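Chitinase A (Equisetum arvense, PDB 5BUM) probably hydrolyses chitin through a family 18 glycosidase domain, and carries the LysM carbohydrate-binding module that makes up this chain. Local coordinates at residues D12-I17 with P33-D38. Sequence-based numbering, arbitrary orientation.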
loop_
_atom_site.group_PDB
_atom_site.type_symbol
_atom_site.label_atom_id
_atom_site.label_comp_id
_atom_site.label_asym_id
_atom_site.label_seq_id
_atom_site.Cartn_x
_atom_site.Cartn_y
_atom_site.Cartn_z
ATOM N N ASP A 12 7.793 5.108 11.241
ATOM C CA ASP A 12 7.315 3.793 11.660
ATOM C C ASP A 12 8.107 2.614 11.129
ATOM O O ASP A 12 8.479 2.580 9.957
ATOM C CB ASP A 12 5.896 3.601 11.177
ATOM C CG ASP A 12 4.918 4.358 11.990
ATOM O OD1 ASP A 12 5.321 4.930 13.025
ATOM O OD2 ASP A 12 3.743 4.353 11.607
ATOM N N ILE A 13 8.302 1.593 11.960
ATOM C CA ILE A 13 8.917 0.334 11.472
ATOM C C ILE A 13 8.017 -0.834 11.789
ATOM O O ILE A 13 7.101 -0.739 12.630
ATOM C CB ILE A 13 10.335 0.121 12.044
ATOM C CG1 ILE A 13 10.284 -0.083 13.575
ATOM C CG2 ILE A 13 11.200 1.346 11.717
ATOM C CD1 ILE A 13 11.649 -0.270 14.220
ATOM N N CYS A 14 8.221 -1.938 11.093
ATOM C CA CYS A 14 7.256 -3.027 11.211
ATOM C C CYS A 14 7.248 -3.583 12.639
ATOM O O CYS A 14 6.188 -3.911 13.164
ATOM C CB CYS A 14 7.573 -4.161 10.252
ATOM S SG CYS A 14 6.988 -3.956 8.566
ATOM N N TYR A 15 8.438 -3.716 13.244
ATOM C CA TYR A 15 8.532 -4.267 14.574
ATOM C C TYR A 15 7.648 -3.506 15.515
ATOM O O TYR A 15 6.930 -4.126 16.284
ATOM C CB TYR A 15 9.969 -4.294 15.062
ATOM C CG TYR A 15 10.171 -4.989 16.388
ATOM C CD1 TYR A 15 10.319 -6.366 16.469
ATOM C CD2 TYR A 15 10.245 -4.260 17.576
ATOM C CE1 TYR A 15 10.517 -6.993 17.701
ATOM C CE2 TYR A 15 10.441 -4.890 18.802
ATOM C CZ TYR A 15 10.568 -6.238 18.852
ATOM O OH TYR A 15 10.752 -6.835 20.078
ATOM N N ASN A 16 7.637 -2.183 15.456
ATOM C CA ASN A 16 6.883 -1.444 16.471
ATOM C C ASN A 16 5.403 -1.443 16.201
ATOM O O ASN A 16 4.593 -1.365 17.141
ATOM C CB ASN A 16 7.351 0.000 16.590
ATOM C CG ASN A 16 8.750 0.098 17.093
ATOM O OD1 ASN A 16 9.456 1.060 16.831
ATOM N ND2 ASN A 16 9.169 -0.904 17.817
ATOM N N ILE A 17 5.049 -1.438 14.920
ATOM C CA ILE A 17 3.650 -1.472 14.507
ATOM C C ILE A 17 3.051 -2.753 15.031
ATOM O O ILE A 17 2.002 -2.749 15.648
ATOM C CB ILE A 17 3.524 -1.418 12.965
ATOM C CG1 ILE A 17 3.985 0.012 12.484
ATOM C CG2 ILE A 17 2.118 -1.830 12.540
ATOM C CD1 ILE A 17 4.051 0.264 10.995
ATOM N N PRO A 33 -0.017 -9.828 2.418
ATOM C CA PRO A 33 0.723 -10.538 1.357
ATOM C C PRO A 33 1.725 -9.646 0.589
ATOM O O PRO A 33 1.344 -8.657 -0.047
ATOM C CB PRO A 33 -0.409 -11.027 0.432
ATOM C CG PRO A 33 -1.566 -11.269 1.360
ATOM C CD PRO A 33 -1.473 -10.128 2.362
ATOM N N GLY A 34 3.004 -9.973 0.689
ATOM C CA GLY A 34 4.039 -9.240 -0.024
ATOM C C GLY A 34 4.552 -7.992 0.671
ATOM O O GLY A 34 5.318 -7.235 0.063
ATOM N N LEU A 35 4.154 -7.756 1.929
ATOM C CA LEU A 35 4.708 -6.621 2.728
ATOM C C LEU A 35 6.213 -6.541 2.601
ATOM O O LEU A 35 6.869 -7.573 2.545
ATOM C CB LEU A 35 4.322 -6.762 4.203
ATOM C CG LEU A 35 4.824 -5.695 5.167
ATOM C CD1 LEU A 35 4.431 -4.310 4.684
ATOM C CD2 LEU A 35 4.297 -5.919 6.575
ATOM N N GLN A 36 6.756 -5.330 2.500
ATOM C CA GLN A 36 8.199 -5.125 2.476
ATOM C C GLN A 36 8.581 -4.144 3.554
ATOM O O GLN A 36 8.512 -2.876 3.367
ATOM C CB GLN A 36 8.675 -4.563 1.140
ATOM C CG GLN A 36 8.537 -5.518 -0.054
ATOM C CD GLN A 36 8.811 -4.815 -1.404
ATOM O OE1 GLN A 36 8.286 -5.233 -2.428
ATOM N NE2 GLN A 36 9.605 -3.745 -1.397
ATOM N N CYS A 37 9.013 -4.722 4.674
ATOM C CA CYS A 37 9.278 -3.903 5.866
ATOM C C CYS A 37 10.434 -2.931 5.646
ATOM O O CYS A 37 10.493 -1.892 6.303
ATOM C CB CYS A 37 9.483 -4.812 7.093
ATOM S SG CYS A 37 7.933 -5.624 7.634
ATOM N N ASP A 38 11.324 -3.227 4.689
ATOM C CA ASP A 38 12.442 -2.296 4.375
ATOM C C ASP A 38 12.022 -1.096 3.582
ATOM O O ASP A 38 12.848 -0.265 3.291
ATOM C CB ASP A 38 13.621 -2.968 3.660
ATOM C CG ASP A 38 13.228 -3.805 2.432
ATOM O OD1 ASP A 38 12.078 -3.811 1.950
ATOM O OD2 ASP A 38 14.136 -4.498 1.926
#
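The Cys14-Cys37 disulfide of the LysM domain ties the first turn of helix 14-21 to the loop that runs from helix 25-30 to strand 45-47. Its covalent nature follows from the 2.1 Å between Cys14 SG and Cys37 SG, and the CB-SG-SG-CB torsion of -91° puts the bridge at the relaxed value for a disulfide, in the left-handed sense. The two half-cystines match in their first torsion: each sulfur is turned away from its own carbonyl carbon (chi1 -83° in Cys14, -70° in Cys37). In both residues the bond from CA to CB points toward the other segment, which lets the sulfurs meet between the two chain segments. Cys14 CB and Cys37 CB lie 3.7 Å apart, and Cys14 CA and Cys37 CA 5.8 Å. Leu35 supplies the one further contact between the segments. With CG turned away from the backbone N, it reaches toward the bridge, and Leu35 CD2 lies 3.9 Å from Cys14 SG. Around this group, Leu28 of helix 25-30 and Leu40 touch both Cys14 and Leu35, so buried Cys14 belongs to an apolar cluster, whereas Cys37 is partly exposed and rests on Val25. With just 124 Å² buried between the segments, the link is essentially covalent: it closes a ring spanning residues 14 to 37, helix 25-30 included, and limits how far the loop can move from the start of helix 14-21.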